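Local coordinates for protein glucosamine--fructose-6-phosphate aminotransferase [isomerizing] (Francisella tularensis subsp. tularensis, PDB 3TBF) that probably catalyses, through its two-SIS isomerase region, the conversion of fructose 6-phosphate to glucosamine 6-phosphate with nitrogen drawn from glutamine, at residues A[206-214]-A[339-350]; A[305-315]-A[320-331]. All coordinates share one frame; numbering follows the deposited sequence. Where two conformers were deposited one is given.

Contact 1: residues A[206-214]-A[339-350]; sequences LVMGALKLD and VFTIPLQLLSYH
Ala-210 of helix 203-211 rests its CB against CB of Ile-342 at 3.8 Å, the middle of a helix-helix packing in which helix 335-355, the last helix of the chain, in its second SIS region, runs nearly parallel to its partner. The short axes cross at -27° and approach to 8.7 Å. On one flank of Ala-210, Val-339 pushes CG2 to within 3.6 Å of CB of Leu-206 and lays CG1 near the alanine methyl. Ile-342 splits its branches: CG1, beside its own backbone N (chi1 -55°), lies against Val-207 CG1, the two side chains crossing at about a right angle, while CG2 meets Leu-211 CD2 at 3.7 Å. Beyond the turn Leu-211 to Asp-214, CD1 of Leu-346 sits 3.7 Å from CA of Asp-214, where the next helix begins. The polar end is a His-carboxylate bond: NE2 of His-350 donates its N-H to OD1 of Asp-214 over 2.7 Å, close to the ring plane, with carboxylate and imidazole planes 43° apart. Pro-22 of helix 21-30 packs on Val-207 and Leu-211, and Ile-217 backs Leu-346. Asp-214 holds Tyr-19 OH with OD2, so both oxygens are engaged, and CD2 of Tyr-349 lies over one face of the His-350 ring.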
loop_
_atom_site.group_PDB
_atom_site.type_symbol
_atom_site.label_atom_id
_atom_site.label_comp_id
_atom_site.label_asym_id
_atom_site.label_seq_id
_atom_site.Cartn_x
_atom_site.Cartn_y
_atom_site.Cartn_z
ATOM N N LEU A 206 -23.019 -8.085 17.336
ATOM C CA LEU A 206 -21.607 -8.452 17.447
ATOM C C LEU A 206 -20.777 -7.193 17.815
ATOM O O LEU A 206 -19.808 -7.258 18.580
ATOM C CB LEU A 206 -21.186 -9.078 16.157
ATOM C CG LEU A 206 -21.954 -10.357 15.797
ATOM C CD1 LEU A 206 -21.435 -10.855 14.454
ATOM C CD2 LEU A 206 -21.837 -11.456 16.865
ATOM N N VAL A 207 -21.209 -6.039 17.323
ATOM C CA VAL A 207 -20.508 -4.816 17.617
ATOM C C VAL A 207 -20.697 -4.483 19.079
ATOM O O VAL A 207 -19.773 -4.088 19.782
ATOM C CB VAL A 207 -20.969 -3.683 16.690
ATOM C CG1 VAL A 207 -20.535 -2.298 17.213
ATOM C CG2 VAL A 207 -20.434 -3.925 15.235
HETATM N N MSE A 208 -21.909 -4.685 19.553
HETATM C CA MSE A 208 -22.192 -4.455 20.956
HETATM C C MSE A 208 -21.337 -5.340 21.865
HETATM O O MSE A 208 -20.776 -4.849 22.849
HETATM C CB MSE A 208 -23.670 -4.653 21.201
HETATM C CG MSE A 208 -24.073 -4.379 22.608
HETATM SE SE MSE A 208 -23.988 -2.456 23.014
HETATM C CE MSE A 208 -25.459 -1.602 21.946
ATOM N N GLY A 209 -21.205 -6.622 21.518
ATOM C CA GLY A 209 -20.277 -7.544 22.202
ATOM C C GLY A 209 -18.854 -7.030 22.219
ATOM O O GLY A 209 -18.110 -7.182 23.211
ATOM N N ALA A 210 -18.458 -6.442 21.093
ATOM C CA ALA A 210 -17.093 -5.958 20.918
ATOM C C ALA A 210 -16.874 -4.829 21.924
ATOM O O ALA A 210 -15.843 -4.772 22.555
ATOM C CB ALA A 210 -16.881 -5.462 19.485
ATOM N N LEU A 211 -17.872 -3.960 22.066
ATOM C CA LEU A 211 -17.834 -2.836 22.996
ATOM C C LEU A 211 -17.712 -3.284 24.482
ATOM O O LEU A 211 -17.259 -2.537 25.357
ATOM C CB LEU A 211 -19.108 -1.997 22.819
ATOM C CG LEU A 211 -19.220 -1.209 21.509
ATOM C CD1 LEU A 211 -20.660 -0.660 21.270
ATOM C CD2 LEU A 211 -18.228 -0.097 21.497
ATOM N N LYS A 212 -18.074 -4.508 24.751
ATOM C CA LYS A 212 -17.835 -5.031 26.083
ATOM C C LYS A 212 -16.394 -5.119 26.468
ATOM O O LYS A 212 -16.110 -5.194 27.657
ATOM C CB LYS A 212 -18.404 -6.437 26.242
ATOM C CG LYS A 212 -19.628 -6.494 27.072
ATOM C CD LYS A 212 -20.802 -5.743 26.440
ATOM C CE LYS A 212 -22.144 -6.469 26.753
ATOM N NZ LYS A 212 -22.843 -5.845 27.867
ATOM N N LEU A 213 -15.481 -5.127 25.487
ATOM C CA LEU A 213 -14.068 -5.262 25.802
ATOM C C LEU A 213 -13.452 -3.967 26.300
ATOM O O LEU A 213 -12.253 -3.912 26.616
ATOM C CB LEU A 213 -13.305 -5.763 24.587
ATOM C CG LEU A 213 -13.771 -7.065 23.960
ATOM C CD1 LEU A 213 -12.818 -7.358 22.809
ATOM C CD2 LEU A 213 -13.774 -8.237 24.985
ATOM N N ASP A 214 -14.267 -2.926 26.361
ATOM C CA ASP A 214 -13.813 -1.578 26.743
ATOM C C ASP A 214 -12.936 -1.578 27.997
ATOM O O ASP A 214 -11.766 -1.159 27.965
ATOM C CB ASP A 214 -15.041 -0.684 26.880
ATOM C CG ASP A 214 -14.728 0.768 27.134
ATOM O OD1 ASP A 214 -13.607 1.143 27.390
ATOM O OD2 ASP A 214 -15.679 1.583 27.134
ATOM N N VAL A 339 -16.459 -5.834 13.089
ATOM C CA VAL A 339 -16.381 -6.154 14.517
ATOM C C VAL A 339 -14.960 -5.982 15.073
ATOM O O VAL A 339 -14.746 -5.377 16.122
ATOM C CB VAL A 339 -16.938 -7.517 14.817
ATOM C CG1 VAL A 339 -16.811 -7.879 16.351
ATOM C CG2 VAL A 339 -18.430 -7.582 14.397
ATOM N N PHE A 340 -13.966 -6.399 14.310
ATOM C CA PHE A 340 -12.621 -6.364 14.832
ATOM C C PHE A 340 -12.110 -4.943 14.852
ATOM O O PHE A 340 -11.107 -4.710 15.526
ATOM C CB PHE A 340 -11.717 -7.229 14.008
ATOM C CG PHE A 340 -11.716 -8.636 14.420
ATOM C CD1 PHE A 340 -11.305 -8.979 15.704
ATOM C CD2 PHE A 340 -12.056 -9.631 13.536
ATOM C CE1 PHE A 340 -11.266 -10.290 16.100
ATOM C CE2 PHE A 340 -12.027 -10.927 13.925
ATOM C CZ PHE A 340 -11.642 -11.273 15.218
ATOM N N THR A 341 -12.740 -4.022 14.099
ATOM C CA THR A 341 -12.362 -2.612 14.136
ATOM C C THR A 341 -12.586 -1.974 15.495
ATOM O O THR A 341 -11.785 -1.155 15.940
ATOM C CB THR A 341 -13.096 -1.759 13.060
ATOM O OG1 THR A 341 -12.710 -2.210 11.774
ATOM C CG2 THR A 341 -12.675 -0.329 13.078
ATOM N N ILE A 342 -13.649 -2.391 16.188
ATOM C CA ILE A 342 -14.052 -1.746 17.403
ATOM C C ILE A 342 -12.966 -1.758 18.509
ATOM O O ILE A 342 -12.692 -0.735 19.104
ATOM C CB ILE A 342 -15.343 -2.357 17.921
ATOM C CG1 ILE A 342 -16.495 -2.342 16.871
ATOM C CG2 ILE A 342 -15.784 -1.670 19.172
ATOM C CD1 ILE A 342 -16.792 -1.056 16.094
ATOM N N PRO A 343 -12.375 -2.916 18.802
ATOM C CA PRO A 343 -11.351 -2.994 19.791
ATOM C C PRO A 343 -10.189 -2.097 19.455
ATOM O O PRO A 343 -9.534 -1.573 20.356
ATOM C CB PRO A 343 -10.864 -4.476 19.704
ATOM C CG PRO A 343 -11.862 -5.236 18.945
ATOM C CD PRO A 343 -12.850 -4.266 18.386
ATOM N N LEU A 344 -9.891 -1.962 18.164
ATOM C CA LEU A 344 -8.774 -1.191 17.759
ATOM C C LEU A 344 -9.119 0.276 17.977
ATOM O O LEU A 344 -8.261 1.085 18.331
ATOM C CB LEU A 344 -8.444 -1.519 16.317
ATOM C CG LEU A 344 -8.143 -2.995 15.979
ATOM C CD1 LEU A 344 -7.638 -3.158 14.519
ATOM C CD2 LEU A 344 -7.113 -3.571 16.953
ATOM N N GLN A 345 -10.380 0.648 17.818
ATOM C CA GLN A 345 -10.743 2.054 18.064
ATOM C C GLN A 345 -10.636 2.309 19.539
ATOM O O GLN A 345 -10.166 3.359 19.932
ATOM C CB GLN A 345 -12.148 2.393 17.621
ATOM C CG GLN A 345 -12.435 2.087 16.214
ATOM C CD GLN A 345 -13.909 2.114 15.901
ATOM O OE1 GLN A 345 -14.758 1.691 16.704
ATOM N NE2 GLN A 345 -14.233 2.651 14.728
ATOM N N LEU A 346 -11.088 1.359 20.354
ATOM C CA LEU A 346 -11.055 1.529 21.804
ATOM C C LEU A 346 -9.615 1.592 22.315
ATOM O O LEU A 346 -9.282 2.362 23.215
ATOM C CB LEU A 346 -11.819 0.415 22.485
ATOM C CG LEU A 346 -13.359 0.477 22.423
ATOM C CD1 LEU A 346 -14.044 -0.733 23.112
ATOM C CD2 LEU A 346 -13.893 1.709 23.061
ATOM N N LEU A 347 -8.748 0.832 21.689
ATOM C CA LEU A 347 -7.368 0.822 22.051
ATOM C C LEU A 347 -6.804 2.174 21.834
ATOM O O LEU A 347 -6.058 2.691 22.674
ATOM C CB LEU A 347 -6.602 -0.182 21.213
ATOM C CG LEU A 347 -5.101 -0.353 21.604
ATOM C CD1 LEU A 347 -4.895 -0.718 23.091
ATOM C CD2 LEU A 347 -4.391 -1.354 20.694
ATOM N N SER A 348 -7.123 2.760 20.699
ATOM C CA SER A 348 -6.510 4.017 20.374
ATOM C C SER A 348 -7.070 5.107 21.256
ATOM O O SER A 348 -6.346 6.025 21.620
ATOM C CB SER A 348 -6.664 4.386 18.881
ATOM O OG SER A 348 -7.978 4.892 18.646
ATOM N N TYR A 349 -8.341 4.998 21.619
ATOM C CA TYR A 349 -8.922 5.939 22.565
ATOM C C TYR A 349 -8.224 5.891 23.905
ATOM O O TYR A 349 -7.745 6.897 24.388
ATOM C CB TYR A 349 -10.414 5.697 22.749
ATOM C CG TYR A 349 -10.998 6.533 23.867
ATOM C CD1 TYR A 349 -11.341 7.880 23.670
ATOM C CD2 TYR A 349 -11.197 5.976 25.147
ATOM C CE1 TYR A 349 -11.883 8.654 24.713
ATOM C CE2 TYR A 349 -11.718 6.742 26.194
ATOM C CZ TYR A 349 -12.057 8.084 25.972
ATOM O OH TYR A 349 -12.555 8.808 27.017
ATOM N N HIS A 350 -8.147 4.731 24.513
ATOM C CA HIS A 350 -7.506 4.658 25.814
ATOM C C HIS A 350 -6.008 4.987 25.844
ATOM O O HIS A 350 -5.536 5.566 26.821
ATOM C CB HIS A 350 -7.725 3.301 26.411
ATOM C CG HIS A 350 -9.143 3.067 26.793
ATOM N ND1 HIS A 350 -9.786 3.815 27.755
ATOM C CD2 HIS A 350 -10.053 2.185 26.330
ATOM C CE1 HIS A 350 -11.027 3.378 27.891
ATOM N NE2 HIS A 350 -11.211 2.384 27.040
#

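Contact 2: residues A[305-315]-A[320-331]; sequences KLILFVDKAVK and FDNSIVLELDAG
Leu-306 O receives the N-H of Ile-324 at 2.9 Å and opens a parallel ladder between strands 305-311 and 324-328, which continues with the N-H of Leu-308 to Ile-324 O, Leu-326 to Leu-308 O, Val-310 to Leu-326 O, Leu-328 to Val-310 O and Lys-312 to Leu-328 O. The first three bonds are nearly straight, the last three bent to about 142°, and the strand axes cross at -28°. On one face of the sheet Phe-309 and Leu-326 lie side by side, CD1 of the ring 3.9 Å from CB of the leucine. Val-310 CG2 and Val-325 CG1 meet on the other. At the start of the ladder CD2 of Leu-306 stands over one face of the Phe-320 ring, 3.8 Å from its centroid, a CH-pi contact. That ring is carried by a type II turn, where Phe-320 O accepts from both the N-H and the OG of Ser-323. Asp-311 ties the opposite end: CG anti to the backbone N (chi1 -177°) lets OD2 take the Ala-330 N-H from above the carboxylate plane at 3.0 Å, while OD1 accepts the N-H of Ala-313 on its anti lone pair, forming an Asx turn. A water bridges OD2 of Asp-311 to Gly-331 O, and another joins Glu-327 OE1 to Lys-312 O. These are the last two strands of a five-stranded parallel SIS sheet, order 2-1-3-4-5. Strand 278-283 flanks 305-311, whereas 324-328 is outermost within the chain. Helices 335-355 and 214-221 pack on the Phe-309 and Leu-326 face, and helix 289-301 reaches Leu-306 and Phe-320.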
loop_
_atom_site.group_PDB
_atom_site.type_symbol
_atom_site.label_atom_id
_atom_site.label_comp_id
_atom_site.label_asym_id
_atom_site.label_seq_id
_atom_site.Cartn_x
_atom_site.Cartn_y
_atom_site.Cartn_z
ATOM N N LYS A 305 5.816 -8.207 22.118
ATOM C CA LYS A 305 4.719 -8.323 23.057
ATOM C C LYS A 305 3.367 -8.395 22.291
ATOM O O LYS A 305 2.847 -7.385 21.799
ATOM C CB LYS A 305 4.770 -7.176 24.056
ATOM C CG LYS A 305 3.693 -7.218 25.140
ATOM C CD LYS A 305 3.605 -8.594 25.805
ATOM C CE LYS A 305 3.412 -8.498 27.327
ATOM N NZ LYS A 305 2.071 -7.974 27.664
ATOM N N LEU A 306 2.826 -9.610 22.208
ATOM C CA LEU A 306 1.663 -9.920 21.405
ATOM C C LEU A 306 0.410 -9.549 22.186
ATOM O O LEU A 306 0.232 -9.998 23.340
ATOM C CB LEU A 306 1.596 -11.426 21.050
ATOM C CG LEU A 306 2.332 -11.970 19.808
ATOM C CD1 LEU A 306 3.722 -11.343 19.699
ATOM C CD2 LEU A 306 2.450 -13.523 19.796
ATOM N N ILE A 307 -0.410 -8.701 21.539
ATOM C CA ILE A 307 -1.725 -8.271 22.014
ATOM C C ILE A 307 -2.704 -8.648 20.935
ATOM O O ILE A 307 -2.693 -8.054 19.830
ATOM C CB ILE A 307 -1.743 -6.770 22.211
ATOM C CG1 ILE A 307 -0.748 -6.394 23.314
ATOM C CG2 ILE A 307 -3.087 -6.318 22.561
ATOM C CD1 ILE A 307 -0.441 -4.942 23.344
ATOM N N LEU A 308 -3.516 -9.664 21.223
ATOM C CA LEU A 308 -4.279 -10.314 20.180
ATOM C C LEU A 308 -5.750 -10.224 20.405
ATOM O O LEU A 308 -6.222 -10.513 21.479
ATOM C CB LEU A 308 -3.891 -11.765 20.059
ATOM C CG LEU A 308 -2.399 -12.099 19.949
ATOM C CD1 LEU A 308 -2.276 -13.586 20.004
ATOM C CD2 LEU A 308 -1.738 -11.521 18.694
ATOM N N PHE A 309 -6.464 -9.829 19.359
ATOM C CA PHE A 309 -7.874 -9.846 19.326
ATOM C C PHE A 309 -8.300 -10.948 18.401
ATOM O O PHE A 309 -8.024 -10.966 17.213
ATOM C CB PHE A 309 -8.382 -8.520 18.821
ATOM C CG PHE A 309 -8.017 -7.371 19.695
ATOM C CD1 PHE A 309 -8.594 -7.207 20.932
ATOM C CD2 PHE A 309 -7.100 -6.463 19.287
ATOM C CE1 PHE A 309 -8.251 -6.145 21.752
ATOM C CE2 PHE A 309 -6.768 -5.393 20.102
ATOM C CZ PHE A 309 -7.352 -5.260 21.352
ATOM N N VAL A 310 -9.027 -11.872 18.955
ATOM C CA VAL A 310 -9.132 -13.208 18.425
ATOM C C VAL A 310 -10.591 -13.579 18.432
ATOM O O VAL A 310 -11.293 -13.189 19.316
ATOM C CB VAL A 310 -8.292 -14.098 19.385
ATOM C CG1 VAL A 310 -8.930 -15.476 19.631
ATOM C CG2 VAL A 310 -6.813 -14.100 18.984
ATOM N N ASP A 311 -11.059 -14.307 17.432
ATOM C CA ASP A 311 -12.440 -14.799 17.419
ATOM C C ASP A 311 -12.505 -15.982 18.374
ATOM O O ASP A 311 -11.553 -16.786 18.417
ATOM C CB ASP A 311 -12.877 -15.243 16.024
ATOM C CG ASP A 311 -14.342 -15.681 15.971
ATOM O OD1 ASP A 311 -14.701 -16.775 16.479
ATOM O OD2 ASP A 311 -15.166 -14.917 15.426
ATOM N N LYS A 312 -13.601 -16.087 19.125
ATOM C CA LYS A 312 -13.752 -17.123 20.173
ATOM C C LYS A 312 -13.527 -18.525 19.613
ATOM O O LYS A 312 -12.915 -19.339 20.268
ATOM C CB LYS A 312 -15.136 -17.074 20.837
ATOM C CG LYS A 312 -15.456 -15.739 21.619
ATOM C CD LYS A 312 -16.867 -15.773 22.236
ATOM C CE LYS A 312 -16.955 -15.175 23.668
ATOM N NZ LYS A 312 -18.429 -14.928 24.075
ATOM N N ALA A 313 -13.990 -18.762 18.381
ATOM C CA ALA A 313 -13.840 -20.055 17.698
ATOM C C ALA A 313 -12.395 -20.465 17.354
ATOM O O ALA A 313 -12.201 -21.555 16.844
ATOM C CB ALA A 313 -14.706 -20.088 16.415
ATOM N N VAL A 314 -11.395 -19.638 17.635
ATOM C CA VAL A 314 -10.016 -20.022 17.363
ATOM C C VAL A 314 -9.170 -19.870 18.589
ATOM O O VAL A 314 -8.014 -20.203 18.556
ATOM C CB VAL A 314 -9.375 -19.198 16.156
ATOM C CG1 VAL A 314 -10.234 -19.383 14.865
ATOM C CG2 VAL A 314 -9.156 -17.694 16.532
ATOM N N LYS A 315 -9.751 -19.443 19.707
ATOM C CA LYS A 315 -8.950 -19.084 20.889
ATOM C C LYS A 315 -8.161 -20.235 21.509
ATOM O O LYS A 315 -7.079 -20.041 22.076
ATOM C CB LYS A 315 -9.836 -18.481 21.950
ATOM C CG LYS A 315 -9.082 -17.638 22.944
ATOM C CD LYS A 315 -8.836 -18.362 24.248
ATOM C CE LYS A 315 -7.677 -17.713 25.023
ATOM N NZ LYS A 315 -8.132 -16.740 26.045
ATOM N N PHE A 320 0.388 -18.290 23.091
ATOM C CA PHE A 320 1.702 -17.633 23.181
ATOM C C PHE A 320 2.038 -17.222 24.602
ATOM O O PHE A 320 1.308 -16.436 25.204
ATOM C CB PHE A 320 1.760 -16.416 22.244
ATOM C CG PHE A 320 1.530 -16.772 20.814
ATOM C CD1 PHE A 320 2.564 -17.181 20.030
ATOM C CD2 PHE A 320 0.249 -16.764 20.275
ATOM C CE1 PHE A 320 2.358 -17.541 18.710
ATOM C CE2 PHE A 320 0.035 -17.137 18.946
ATOM C CZ PHE A 320 1.098 -17.530 18.171
ATOM N N ASP A 321 3.136 -17.763 25.129
ATOM C CA ASP A 321 3.592 -17.446 26.481
ATOM C C ASP A 321 3.622 -15.930 26.608
ATOM O O ASP A 321 4.072 -15.235 25.682
ATOM C CB ASP A 321 4.993 -18.059 26.757
ATOM C CG ASP A 321 5.398 -18.022 28.279
ATOM O OD1 ASP A 321 5.462 -19.115 28.921
ATOM O OD2 ASP A 321 5.661 -16.905 28.826
ATOM N N ASN A 322 3.076 -15.414 27.707
ATOM C CA ASN A 322 3.202 -13.989 28.040
ATOM C C ASN A 322 2.544 -12.952 27.058
ATOM O O ASN A 322 2.813 -11.743 27.146
ATOM C CB ASN A 322 4.690 -13.649 28.240
ATOM C CG ASN A 322 4.906 -12.291 28.919
ATOM O OD1 ASN A 322 5.402 -11.334 28.296
ATOM N ND2 ASN A 322 4.538 -12.204 30.198
ATOM N N SER A 323 1.677 -13.416 26.150
ATOM C CA SER A 323 0.816 -12.527 25.363
ATOM C C SER A 323 -0.446 -12.121 26.128
ATOM O O SER A 323 -0.741 -12.654 27.181
ATOM C CB SER A 323 0.405 -13.217 24.068
ATOM O OG SER A 323 -0.437 -14.331 24.331
ATOM N N ILE A 324 -1.170 -11.149 25.583
ATOM C CA ILE A 324 -2.499 -10.748 26.071
ATOM C C ILE A 324 -3.533 -11.100 25.020
ATOM O O ILE A 324 -3.405 -10.732 23.870
ATOM C CB ILE A 324 -2.592 -9.239 26.321
ATOM C CG1 ILE A 324 -1.507 -8.788 27.287
ATOM C CG2 ILE A 324 -3.936 -8.887 26.920
ATOM C CD1 ILE A 324 -1.518 -7.280 27.520
ATOM N N VAL A 325 -4.570 -11.800 25.404
ATOM C CA VAL A 325 -5.531 -12.295 24.430
ATOM C C VAL A 325 -6.954 -11.982 24.838
ATOM O O VAL A 325 -7.403 -12.446 25.875
ATOM C CB VAL A 325 -5.379 -13.797 24.240
ATOM C CG1 VAL A 325 -6.278 -14.275 23.130
ATOM C CG2 VAL A 325 -3.908 -14.133 23.947
ATOM N N LEU A 326 -7.627 -11.166 24.030
ATOM C CA LEU A 326 -9.019 -10.807 24.223
ATOM C C LEU A 326 -9.768 -11.496 23.108
ATOM O O LEU A 326 -9.309 -11.498 21.971
ATOM C CB LEU A 326 -9.204 -9.285 24.168
ATOM C CG LEU A 326 -8.966 -8.588 25.520
ATOM C CD1 LEU A 326 -7.627 -9.008 26.086
ATOM C CD2 LEU A 326 -9.033 -7.034 25.504
ATOM N N GLU A 327 -10.913 -12.077 23.426
ATOM C CA GLU A 327 -11.638 -12.889 22.483
ATOM C C GLU A 327 -13.012 -12.320 22.256
ATOM O O GLU A 327 -13.585 -11.692 23.124
ATOM C CB GLU A 327 -11.724 -14.331 22.972
ATOM C CG GLU A 327 -12.700 -14.564 24.072
ATOM C CD GLU A 327 -12.807 -16.039 24.476
ATOM O OE1 GLU A 327 -13.056 -16.905 23.591
ATOM O OE2 GLU A 327 -12.645 -16.314 25.689
ATOM N N LEU A 328 -13.559 -12.560 21.084
ATOM C CA LEU A 328 -14.856 -12.052 20.783
ATOM C C LEU A 328 -15.469 -12.843 19.654
ATOM O O LEU A 328 -14.768 -13.465 18.899
ATOM C CB LEU A 328 -14.739 -10.561 20.401
ATOM C CG LEU A 328 -13.926 -10.084 19.181
ATOM C CD1 LEU A 328 -14.451 -8.755 18.696
ATOM C CD2 LEU A 328 -12.500 -9.931 19.572
ATOM N N ASP A 329 -16.789 -12.806 19.535
ATOM C CA ASP A 329 -17.471 -13.368 18.382
ATOM C C ASP A 329 -17.487 -12.319 17.303
ATOM O O ASP A 329 -18.047 -11.271 17.496
ATOM C CB ASP A 329 -18.899 -13.756 18.735
ATOM C CG ASP A 329 -19.604 -14.517 17.606
ATOM O OD1 ASP A 329 -19.023 -14.633 16.474
ATOM O OD2 ASP A 329 -20.738 -15.005 17.875
ATOM N N ALA A 330 -16.860 -12.615 16.165
ATOM C CA ALA A 330 -16.752 -11.669 15.034
ATOM C C ALA A 330 -17.553 -12.052 13.775
ATOM O O ALA A 330 -17.748 -11.219 12.869
ATOM C CB ALA A 330 -15.293 -11.463 14.668
ATOM N N GLY A 331 -18.007 -13.284 13.685
ATOM C CA GLY A 331 -18.861 -13.680 12.598
ATOM C C GLY A 331 -17.982 -14.048 11.434
ATOM O O GLY A 331 -16.907 -14.560 11.635
HETATM O O HOH W 1 -13.673 -14.155 12.531
HETATM O O HOH W 2 -16.580 -16.678 13.627
HETATM O O HOH W 3 -13.302 -19.603 23.070
#

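Contact 2 is nested inside the chain loop that contact 1 closes, and the two centres lie 13 Å apart. Helix 335-355 follows strand 324-328, runs back along the sheet, and so brings the two contacts together. Val-339 CG1 touches Leu-328 CD1 at 3.4 Å, so this valine serves both the helix pair and the sheet edge. Further along, Leu-344 CD2 reaches Phe-309 CE2 at 3.7 Å, from a side of the helix that does not face 206-214. Helix 214-221, which starts at Asp-214, lends Ile-217 to both Leu-346 and Leu-326. Segment 206-214 lies beside helix 335-355 and also reaches the edge strand, Leu-213 CD1 coming 4.1 Å from Leu-328 CD2.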